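Local coordinates for protein aminopentol aminotransferase (Sphingopyxis macrogoltabida, PDB 6HBS) that catalyses the pyridoxal-phosphate-dependent transfer of the amino group of aminopentol (hydrolysed fumonisin B1), preferably to pyruvate, giving 2-keto-HFB1 and L-alanine in fumonisin degradation, at residues N65-R70 with T308-T313; D231-F236 with N377-A382; G235-R240 with A342-I347. All coordinates share one frame; numbering follows the deposited sequence.

Contact 1. Residues N65-R70 with T308-T313; sequences NLLGYR and TPYLET
Tyr-310 holds CG between its backbone N and carbonyl carbon (chi1 82°), which turns the ring toward the loop at 65-70, while Leu-66, with CG opposite the backbone N at chi1 -177°, sends both methyls toward the ring's far end. CD2 of Leu-66 stands 4.0 Å from CE2 of Tyr-310, and its CD1 is equally near, so the branched end straddles one corner of the ring. Leu-67 works at the root of the tyrosine: its CD2 lies 3.7 Å from Tyr-310 CB and also touches CG and CD2 of the tyrosine. CD2 of Leu-66 and CD2 of Leu-67 both approach the ring obliquely. CB of Leu-311 sits over one face of it, 3.7 Å above the plane and offset toward the rim. Helix 292-307 adds Ile-305, which touches both Leu-66 and Tyr-310. The contact joins the loop before helix 72-82 to the first turn of helix 310-332, where O of the N-cap residue Pro-309 accepts from N and OG1 of Thr-313. No hydrogen bond crosses between the segments. All three touching residues are buried, and the phenol hydroxyl is hydrogen-bonded to Phe-236 O, which implies an apolar grip on the ring with its polar end satisfied elsewhere.

Contact 2. Residues D231-F236 with N377-A382; sequences DVRAGF and NMFLSA. With PLP (pyridoxal-5'-phosphate), chain C.
At the edge of the Arg-233 guanidinium, close to its plane, lie two acceptors: OD1 of Asn-377 and the phenolic oxygen O3 of PLP. The Phe-379 ring meets Arg-233 edge-on through CZ, 3.7 Å from Arg-233 CG, and one of its faces carries Asn-377 ND2, 3.4 Å above the plane and displaced toward the rim. The amide of Asn-377 is nearly coplanar with the guanidinium (14° between planes), and Arg-233 NH1 gives a bond of 3.0 Å to Asn-377 OD1, arriving nearly along the C=O axis. The other amide end is held too, because Asn-377 ND2 donates to Met-378 O at 3.0 Å; both ends of the amide are therefore used, which fixes its flip. On the cofactor side, Arg-233 NE reaches PLP O3 at 2.8 Å with an almost straight N-H...O angle of 171°, whereas NH2 adds a weak, longer bond to the same oxygen. A bend at chi3 (-64°) turns the guanidinium so that NE and NH1 serve these different partners. The positive charge beside O3 would probably stabilise a negative phenolate there. Val-232 packs on the pyridine ring, its CG1 lying 3.6 Å from PLP C4. PLP is also hydrogen-bonded to Ser-119 and Gly-118 of the same chain and to Ser-287 of the second subunit. The loop follows strand 226-230 of the large central sheet, whose end supplies Asp-230, and so carries the aspartate and the valine of the PLP pocket, as in fold-type I aminotransferases.

Contact 3. Residues G235-R240 with A342-I347; sequences GFRVAR and AQMPQI
Gln-343 NE2 donates to the backbone oxygen of Arg-237 at 2.8 Å, an almost straight bond with an N-H...O angle of 168°. The donor lies in the carbonyl plane, and the acceptor is only 5° from the plane of the glutamine amide. Gln-343 CG, placed between the backbone N and the carbonyl carbon (chi1 67°), and a bend at chi2 fold the amide back toward Arg-237. Beside this bond, Met-344 crosses the arginine chain at about a right angle: its CG is 3.9 Å from Arg-237 CD, and its SD is 4.0 Å from Arg-237 CB. The contact links the loop between strands 226-230 and 253-256, which also carries cofactor-pocket residues, to the turn leading into strand 346-349 of a two-stranded antiparallel sheet. With an alanine in place of Gln-343, the carbonyl of Arg-237 would probably lose this donor, and a gap would be likely beside Val-238, whose CA lies 4.2 Å from NE2 of Gln-343. The charged end of Arg-237 points to other partners, its NE binding Leu-380 O and its NH1 binding Gly-63 O.

How the contacts relate
Contacts 2 and 3 start from one loop and share Gly-235 and Phe-236, with centres about 5 Å apart; the centre of contact 1 is about 11 Å from that of contact 2 and about 12 Å from that of contact 3. Contact 1 reaches the shared Phe-236 through the tyrosine hydroxyl (Tyr-310 OH to Phe-236 O, 2.7 Å), which links it to both, and Ala-382 N meets Leu-66 O at 2.9 Å. Contacts 1 and 3 are joined by a salt bridge from Arg-240 NH2 to Glu-312 OE1. Segments 342-347 and 377-382 are tied by Met-378 N to Pro-345 O at 2.8 Å. Contact 2 touches PLP directly, whereas the side chains of Met-344 and Leu-66 stay about 8 and 14 Å from it.

Contact 1. Residues N65-R70 with T308-T313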
loop_
_atom_site.group_PDB
_atom_site.type_symbol
_atom_site.label_atom_id
_atom_site.label_comp_id
_atom_site.label_asym_id
_atom_site.label_seq_id
_atom_site.Cartn_x
_atom_site.Cartn_y
_atom_site.Cartn_z
ATOM N N ASN A 65 2.391 -3.831 -16.139
ATOM C CA ASN A 65 1.735 -4.260 -17.371
ATOM C C ASN A 65 2.487 -5.469 -17.955
ATOM O O ASN A 65 3.350 -5.312 -18.819
ATOM C CB ASN A 65 1.603 -3.129 -18.390
ATOM C CG ASN A 65 0.882 -3.601 -19.641
ATOM O OD1 ASN A 65 -0.012 -4.457 -19.541
ATOM N ND2 ASN A 65 1.256 -3.045 -20.787
ATOM N N LEU A 66 2.098 -6.668 -17.517
ATOM C CA LEU A 66 2.714 -7.924 -17.973
ATOM C C LEU A 66 2.023 -8.404 -19.251
ATOM O O LEU A 66 2.685 -8.937 -20.132
ATOM C CB LEU A 66 2.595 -8.990 -16.884
ATOM C CG LEU A 66 3.249 -10.347 -17.179
ATOM C CD1 LEU A 66 4.782 -10.251 -17.212
ATOM C CD2 LEU A 66 2.836 -11.374 -16.154
ATOM N N LEU A 67 0.693 -8.270 -19.323
ATOM C CA LEU A 67 -0.090 -9.003 -20.344
ATOM C C LEU A 67 -0.823 -8.052 -21.288
ATOM O O LEU A 67 -1.543 -8.513 -22.201
ATOM C CB LEU A 67 -1.079 -9.919 -19.616
ATOM C CG LEU A 67 -0.436 -11.026 -18.789
ATOM C CD1 LEU A 67 -1.480 -11.856 -18.054
ATOM C CD2 LEU A 67 0.429 -11.924 -19.665
ATOM N N GLY A 68 -0.647 -6.739 -21.089
ATOM C CA GLY A 68 -1.358 -5.731 -21.855
ATOM C C GLY A 68 -2.366 -4.949 -21.044
ATOM O O GLY A 68 -3.122 -5.505 -20.213
ATOM N N TYR A 69 -2.367 -3.642 -21.267
ATOM C CA TYR A 69 -3.307 -2.792 -20.590
ATOM C C TYR A 69 -4.737 -3.152 -20.987
ATOM O O TYR A 69 -5.047 -3.229 -22.187
ATOM C CB TYR A 69 -3.051 -1.337 -20.945
ATOM C CG TYR A 69 -1.762 -0.730 -20.454
ATOM C CD1 TYR A 69 -1.548 -0.444 -19.113
ATOM C CD2 TYR A 69 -0.769 -0.364 -21.353
ATOM C CE1 TYR A 69 -0.401 0.216 -18.689
ATOM C CE2 TYR A 69 0.377 0.287 -20.945
ATOM C CZ TYR A 69 0.566 0.589 -19.601
ATOM O OH TYR A 69 1.707 1.244 -19.212
ATOM N N ARG A 70 -5.593 -3.338 -19.965
ATOM C CA ARG A 70 -7.027 -3.638 -20.115
ATOM C C ARG A 70 -7.196 -4.984 -20.806
ATOM O O ARG A 70 -8.107 -5.152 -21.618
ATOM C CB ARG A 70 -7.788 -2.543 -20.875
ATOM C CG ARG A 70 -7.845 -1.205 -20.155
ATOM C CD ARG A 70 -8.532 -0.136 -20.980
ATOM N NE ARG A 70 -9.889 -0.571 -21.300
ATOM C CZ ARG A 70 -10.512 -0.404 -22.465
ATOM N NH1 ARG A 70 -9.938 0.256 -23.454
ATOM N NH2 ARG A 70 -11.736 -0.872 -22.620
ATOM N N THR A 308 -0.515 -20.183 -20.645
ATOM C CA THR A 308 -0.286 -19.560 -21.932
ATOM C C THR A 308 1.212 -19.336 -22.118
ATOM O O THR A 308 1.964 -19.327 -21.131
ATOM C CB THR A 308 -1.029 -18.223 -22.079
ATOM O OG1 THR A 308 -0.369 -17.266 -21.241
ATOM C CG2 THR A 308 -2.507 -18.295 -21.745
ATOM N N PRO A 309 1.686 -19.201 -23.377
ATOM C CA PRO A 309 3.086 -18.881 -23.666
ATOM C C PRO A 309 3.400 -17.374 -23.570
ATOM O O PRO A 309 4.142 -16.789 -24.406
ATOM C CB PRO A 309 3.226 -19.422 -25.106
ATOM C CG PRO A 309 1.898 -19.174 -25.725
ATOM C CD PRO A 309 0.911 -19.457 -24.611
ATOM N N TYR A 310 2.878 -16.722 -22.524
ATOM C CA TYR A 310 3.049 -15.282 -22.385
ATOM C C TYR A 310 4.560 -14.972 -22.282
ATOM O O TYR A 310 5.039 -13.958 -22.813
ATOM C CB TYR A 310 2.278 -14.743 -21.172
ATOM C CG TYR A 310 3.042 -14.933 -19.893
ATOM C CD1 TYR A 310 3.043 -16.153 -19.252
ATOM C CD2 TYR A 310 3.888 -13.951 -19.420
ATOM C CE1 TYR A 310 3.825 -16.381 -18.144
ATOM C CE2 TYR A 310 4.668 -14.150 -18.296
ATOM C CZ TYR A 310 4.651 -15.379 -17.678
ATOM O OH TYR A 310 5.410 -15.610 -16.594
ATOM N N LEU A 311 5.284 -15.822 -21.556
ATOM C CA LEU A 311 6.693 -15.544 -21.188
ATOM C C LEU A 311 7.563 -15.646 -22.450
ATOM O O LEU A 311 8.364 -14.762 -22.729
ATOM C CB LEU A 311 7.143 -16.533 -20.106
ATOM C CG LEU A 311 8.590 -16.394 -19.627
ATOM C CD1 LEU A 311 8.878 -14.996 -19.086
ATOM C CD2 LEU A 311 8.906 -17.440 -18.575
ATOM N N GLU A 312 7.345 -16.717 -23.221
ATOM C CA GLU A 312 8.107 -16.960 -24.458
ATOM C C GLU A 312 7.819 -15.829 -25.444
ATOM O O GLU A 312 8.745 -15.285 -26.070
ATOM C CB GLU A 312 7.751 -18.336 -25.010
ATOM C CG GLU A 312 8.172 -19.458 -24.095
ATOM C CD GLU A 312 7.273 -19.682 -22.889
ATOM O OE1 GLU A 312 6.129 -19.219 -22.876
ATOM O OE2 GLU A 312 7.760 -20.266 -21.951
ATOM N N THR A 313 6.551 -15.383 -25.486
ATOM C CA THR A 313 6.175 -14.293 -26.366
ATOM C C THR A 313 6.968 -13.020 -26.019
ATOM O O THR A 313 7.567 -12.360 -26.904
ATOM C CB THR A 313 4.658 -14.071 -26.326
ATOM O OG1 THR A 313 4.055 -15.295 -26.747
ATOM C CG2 THR A 313 4.200 -12.928 -27.191
#

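Contact 2. Residues D231-F236 with N377-A382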
loop_
_atom_site.group_PDB
_atom_site.type_symbol
_atom_site.label_atom_id
_atom_site.label_comp_id
_atom_site.label_asym_id
_atom_site.label_seq_id
_atom_site.Cartn_x
_atom_site.Cartn_y
_atom_site.Cartn_z
ATOM N N ASP A 231 11.591 -10.492 -5.630
ATOM C CA ASP A 231 11.127 -10.736 -6.988
ATOM C C ASP A 231 10.027 -9.746 -7.372
ATOM O O ASP A 231 9.264 -10.029 -8.322
ATOM C CB ASP A 231 10.638 -12.164 -7.182
ATOM C CG ASP A 231 11.445 -12.945 -8.199
ATOM O OD1 ASP A 231 11.893 -12.328 -9.209
ATOM O OD2 ASP A 231 11.564 -14.174 -8.005
ATOM N N VAL A 232 9.986 -8.583 -6.693
ATOM C CA VAL A 232 8.925 -7.610 -6.960
ATOM C C VAL A 232 9.037 -7.102 -8.411
ATOM O O VAL A 232 8.008 -6.871 -9.082
ATOM C CB VAL A 232 8.945 -6.461 -5.929
ATOM C CG1 VAL A 232 8.058 -5.302 -6.385
ATOM C CG2 VAL A 232 8.514 -6.957 -4.558
ATOM N N ARG A 233 10.276 -6.859 -8.866
ATOM C CA ARG A 233 10.522 -6.306 -10.162
ATOM C C ARG A 233 10.570 -7.382 -11.260
ATOM O O ARG A 233 9.971 -7.195 -12.355
ATOM C CB ARG A 233 11.799 -5.470 -10.210
ATOM C CG ARG A 233 11.744 -4.456 -11.345
ATOM C CD ARG A 233 12.972 -3.583 -11.481
ATOM N NE ARG A 233 13.156 -2.725 -10.321
ATOM C CZ ARG A 233 14.093 -1.790 -10.199
ATOM N NH1 ARG A 233 14.762 -1.371 -11.265
ATOM N NH2 ARG A 233 14.327 -1.243 -9.011
ATOM N N ALA A 234 11.316 -8.464 -11.021
ATOM C CA ALA A 234 11.596 -9.471 -12.083
ATOM C C ALA A 234 10.568 -10.617 -12.106
ATOM O O ALA A 234 10.536 -11.386 -13.060
ATOM C CB ALA A 234 12.994 -10.013 -11.885
ATOM N N GLY A 235 9.756 -10.753 -11.045
ATOM C CA GLY A 235 8.878 -11.877 -10.923
ATOM C C GLY A 235 7.973 -11.999 -12.157
ATOM O O GLY A 235 7.431 -11.011 -12.644
ATOM N N PHE A 236 7.944 -13.212 -12.712
ATOM C CA PHE A 236 7.138 -13.651 -13.837
ATOM C C PHE A 236 7.621 -13.103 -15.181
ATOM O O PHE A 236 6.996 -13.410 -16.206
ATOM C CB PHE A 236 5.654 -13.334 -13.639
ATOM C CG PHE A 236 5.102 -14.076 -12.463
ATOM C CD1 PHE A 236 5.198 -15.447 -12.409
ATOM C CD2 PHE A 236 4.467 -13.408 -11.426
ATOM C CE1 PHE A 236 4.675 -16.140 -11.336
ATOM C CE2 PHE A 236 3.929 -14.117 -10.365
ATOM C CZ PHE A 236 4.036 -15.469 -10.321
ATOM N N ASN A 377 15.723 0.480 -16.102
ATOM C CA ASN A 377 15.478 -0.646 -16.967
ATOM C C ASN A 377 14.045 -0.590 -17.496
ATOM O O ASN A 377 13.141 -0.038 -16.850
ATOM C CB ASN A 377 15.724 -2.016 -16.330
ATOM C CG ASN A 377 14.680 -2.392 -15.303
ATOM O OD1 ASN A 377 14.802 -2.017 -14.144
ATOM N ND2 ASN A 377 13.640 -3.115 -15.721
ATOM N N MET A 378 13.884 -1.167 -18.698
ATOM C CA MET A 378 12.611 -1.281 -19.374
ATOM C C MET A 378 12.044 -2.678 -19.181
ATOM O O MET A 378 12.623 -3.514 -18.488
ATOM C CB MET A 378 12.804 -0.902 -20.846
ATOM C CG MET A 378 12.966 0.582 -20.958
ATOM S SD MET A 378 13.696 1.130 -22.506
ATOM C CE MET A 378 15.428 0.844 -22.154
ATOM N N PHE A 379 10.863 -2.895 -19.753
ATOM C CA PHE A 379 10.118 -4.109 -19.621
ATOM C C PHE A 379 9.389 -4.417 -20.935
ATOM O O PHE A 379 8.894 -3.508 -21.601
ATOM C CB PHE A 379 9.040 -3.979 -18.542
ATOM C CG PHE A 379 9.518 -3.670 -17.143
ATOM C CD1 PHE A 379 9.846 -2.379 -16.763
ATOM C CD2 PHE A 379 9.679 -4.691 -16.220
ATOM C CE1 PHE A 379 10.252 -2.116 -15.462
ATOM C CE2 PHE A 379 10.106 -4.427 -14.925
ATOM C CZ PHE A 379 10.356 -3.140 -14.542
ATOM N N LEU A 380 9.304 -5.704 -21.258
ATOM C CA LEU A 380 8.428 -6.189 -22.321
ATOM C C LEU A 380 7.154 -6.767 -21.702
ATOM O O LEU A 380 7.183 -7.391 -20.646
ATOM C CB LEU A 380 9.141 -7.247 -23.169
ATOM C CG LEU A 380 9.887 -6.722 -24.394
ATOM C CD1 LEU A 380 8.942 -6.168 -25.436
ATOM C CD2 LEU A 380 10.934 -5.689 -24.008
ATOM N N SER A 381 6.043 -6.589 -22.433
ATOM C CA SER A 381 4.748 -7.203 -22.155
ATOM C C SER A 381 4.449 -8.264 -23.224
ATOM O O SER A 381 4.936 -8.172 -24.379
ATOM C CB SER A 381 3.653 -6.147 -22.120
ATOM O OG SER A 381 3.126 -5.869 -23.424
ATOM N N ALA A 382 3.586 -9.223 -22.880
ATOM C CA ALA A 382 3.063 -10.184 -23.859
ATOM C C ALA A 382 2.157 -9.500 -24.898
ATOM O O ALA A 382 1.803 -10.166 -25.889
ATOM C CB ALA A 382 2.319 -11.308 -23.169
HETATM N N1 PLP C . 11.593 -4.262 -4.551
HETATM C C2 PLP C . 11.971 -4.126 -5.841
HETATM C C2A PLP C . 13.058 -4.987 -6.440
HETATM C C3 PLP C . 11.263 -3.174 -6.692
HETATM O O3 PLP C . 11.605 -3.021 -7.988
HETATM C C4 PLP C . 10.155 -2.377 -6.116
HETATM C C4A PLP C . 9.444 -1.430 -7.016
HETATM C C5 PLP C . 9.883 -2.578 -4.661
HETATM C C6 PLP C . 10.611 -3.538 -3.970
HETATM C C5A PLP C . 8.788 -1.814 -3.917
HETATM O O4P PLP C . 7.489 -2.008 -4.533
HETATM P P PLP C . 6.480 -0.766 -4.357
HETATM O O1P PLP C . 6.981 0.361 -5.141
HETATM O O2P PLP C . 6.526 -0.445 -2.890
HETATM O O3P PLP C . 5.196 -1.373 -4.881
#

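Contact 3. Residues G235-R240 with A342-I347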
loop_
_atom_site.group_PDB
_atom_site.type_symbol
_atom_site.label_atom_id
_atom_site.label_comp_id
_atom_site.label_asym_id
_atom_site.label_seq_id
_atom_site.Cartn_x
_atom_site.Cartn_y
_atom_site.Cartn_z
ATOM N N GLY A 235 9.756 -10.753 -11.045
ATOM C CA GLY A 235 8.878 -11.877 -10.923
ATOM C C GLY A 235 7.973 -11.999 -12.157
ATOM O O GLY A 235 7.431 -11.011 -12.644
ATOM N N PHE A 236 7.944 -13.212 -12.712
ATOM C CA PHE A 236 7.138 -13.651 -13.837
ATOM C C PHE A 236 7.621 -13.103 -15.181
ATOM O O PHE A 236 6.996 -13.410 -16.206
ATOM C CB PHE A 236 5.654 -13.334 -13.639
ATOM C CG PHE A 236 5.102 -14.076 -12.463
ATOM C CD1 PHE A 236 5.198 -15.447 -12.409
ATOM C CD2 PHE A 236 4.467 -13.408 -11.426
ATOM C CE1 PHE A 236 4.675 -16.140 -11.336
ATOM C CE2 PHE A 236 3.929 -14.117 -10.365
ATOM C CZ PHE A 236 4.036 -15.469 -10.321
ATOM N N ARG A 237 8.734 -12.372 -15.212
ATOM C CA ARG A 237 9.380 -12.071 -16.492
ATOM C C ARG A 237 10.688 -12.890 -16.646
ATOM O O ARG A 237 11.285 -12.904 -17.718
ATOM C CB ARG A 237 9.592 -10.565 -16.657
ATOM C CG ARG A 237 8.381 -9.792 -17.157
ATOM C CD ARG A 237 8.771 -8.360 -17.448
ATOM N NE ARG A 237 7.658 -7.560 -17.889
ATOM C CZ ARG A 237 6.832 -6.903 -17.072
ATOM N NH1 ARG A 237 6.960 -7.063 -15.759
ATOM N NH2 ARG A 237 5.898 -6.098 -17.573
ATOM N N VAL A 238 11.120 -13.590 -15.598
ATOM C CA VAL A 238 12.281 -14.488 -15.673
ATOM C C VAL A 238 11.789 -15.938 -15.811
ATOM O O VAL A 238 12.327 -16.709 -16.589
ATOM C CB VAL A 238 13.226 -14.296 -14.467
ATOM C CG1 VAL A 238 14.320 -15.356 -14.426
ATOM C CG2 VAL A 238 13.831 -12.908 -14.459
ATOM N N ALA A 239 10.761 -16.307 -15.054
ATOM C CA ALA A 239 10.262 -17.651 -14.995
ATOM C C ALA A 239 8.823 -17.628 -14.461
ATOM O O ALA A 239 8.354 -16.551 -14.054
ATOM C CB ALA A 239 11.170 -18.477 -14.101
ATOM N N ARG A 240 8.172 -18.807 -14.441
ATOM C CA ARG A 240 6.803 -18.991 -13.901
ATOM C C ARG A 240 6.874 -19.338 -12.398
ATOM O O ARG A 240 5.883 -19.706 -11.746
ATOM C CB ARG A 240 6.058 -20.057 -14.715
ATOM C CG ARG A 240 5.701 -19.608 -16.128
ATOM C CD ARG A 240 5.069 -20.697 -16.980
ATOM N NE ARG A 240 4.534 -20.190 -18.247
ATOM C CZ ARG A 240 5.254 -20.012 -19.361
ATOM N NH1 ARG A 240 6.537 -20.331 -19.360
ATOM N NH2 ARG A 240 4.714 -19.450 -20.429
ATOM N N ALA A 342 16.850 -9.549 -22.193
ATOM C CA ALA A 342 16.279 -8.747 -23.274
ATOM C C ALA A 342 14.835 -8.334 -22.951
ATOM O O ALA A 342 14.388 -7.298 -23.437
ATOM C CB ALA A 342 16.320 -9.496 -24.586
ATOM N N GLN A 343 14.121 -9.133 -22.145
ATOM C CA GLN A 343 12.709 -8.817 -21.747
ATOM C C GLN A 343 12.632 -7.750 -20.625
ATOM O O GLN A 343 11.516 -7.289 -20.288
ATOM C CB GLN A 343 11.974 -10.104 -21.342
ATOM C CG GLN A 343 12.453 -10.792 -20.062
ATOM C CD GLN A 343 13.504 -11.860 -20.249
ATOM O OE1 GLN A 343 14.344 -11.742 -21.132
ATOM N NE2 GLN A 343 13.476 -12.899 -19.416
ATOM N N MET A 344 13.757 -7.424 -19.970
ATOM C CA MET A 344 13.823 -6.337 -18.980
ATOM C C MET A 344 15.115 -5.573 -19.200
ATOM O O MET A 344 15.991 -5.590 -18.340
ATOM C CB MET A 344 13.820 -6.855 -17.538
ATOM C CG MET A 344 12.537 -7.500 -17.150
ATOM S SD MET A 344 12.481 -8.073 -15.417
ATOM C CE MET A 344 13.076 -6.680 -14.467
ATOM N N PRO A 345 15.269 -4.901 -20.359
ATOM C CA PRO A 345 16.577 -4.409 -20.776
ATOM C C PRO A 345 16.947 -3.039 -20.230
ATOM O O PRO A 345 16.093 -2.171 -20.028
ATOM C CB PRO A 345 16.440 -4.378 -22.322
ATOM C CG PRO A 345 14.991 -4.043 -22.553
ATOM C CD PRO A 345 14.241 -4.700 -21.397
ATOM N N GLN A 346 18.240 -2.884 -19.962
ATOM C CA GLN A 346 18.854 -1.590 -19.712
ATOM C C GLN A 346 19.635 -1.258 -20.992
ATOM O O GLN A 346 20.454 -2.063 -21.453
ATOM C CB GLN A 346 19.761 -1.678 -18.487
ATOM C CG GLN A 346 20.373 -0.365 -18.038
ATOM C CD GLN A 346 19.446 0.388 -17.116
ATOM O OE1 GLN A 346 18.413 0.892 -17.559
ATOM N NE2 GLN A 346 19.816 0.463 -15.835
ATOM N N ILE A 347 19.346 -0.107 -21.575
ATOM C CA ILE A 347 19.882 0.257 -22.891
ATOM C C ILE A 347 20.566 1.619 -22.741
ATOM O O ILE A 347 19.933 2.647 -22.751
ATOM C CB ILE A 347 18.773 0.255 -23.965
ATOM C CG1 ILE A 347 18.081 -1.107 -24.064
ATOM C CG2 ILE A 347 19.352 0.685 -25.311
ATOM C CD1 ILE A 347 16.865 -1.146 -25.005
#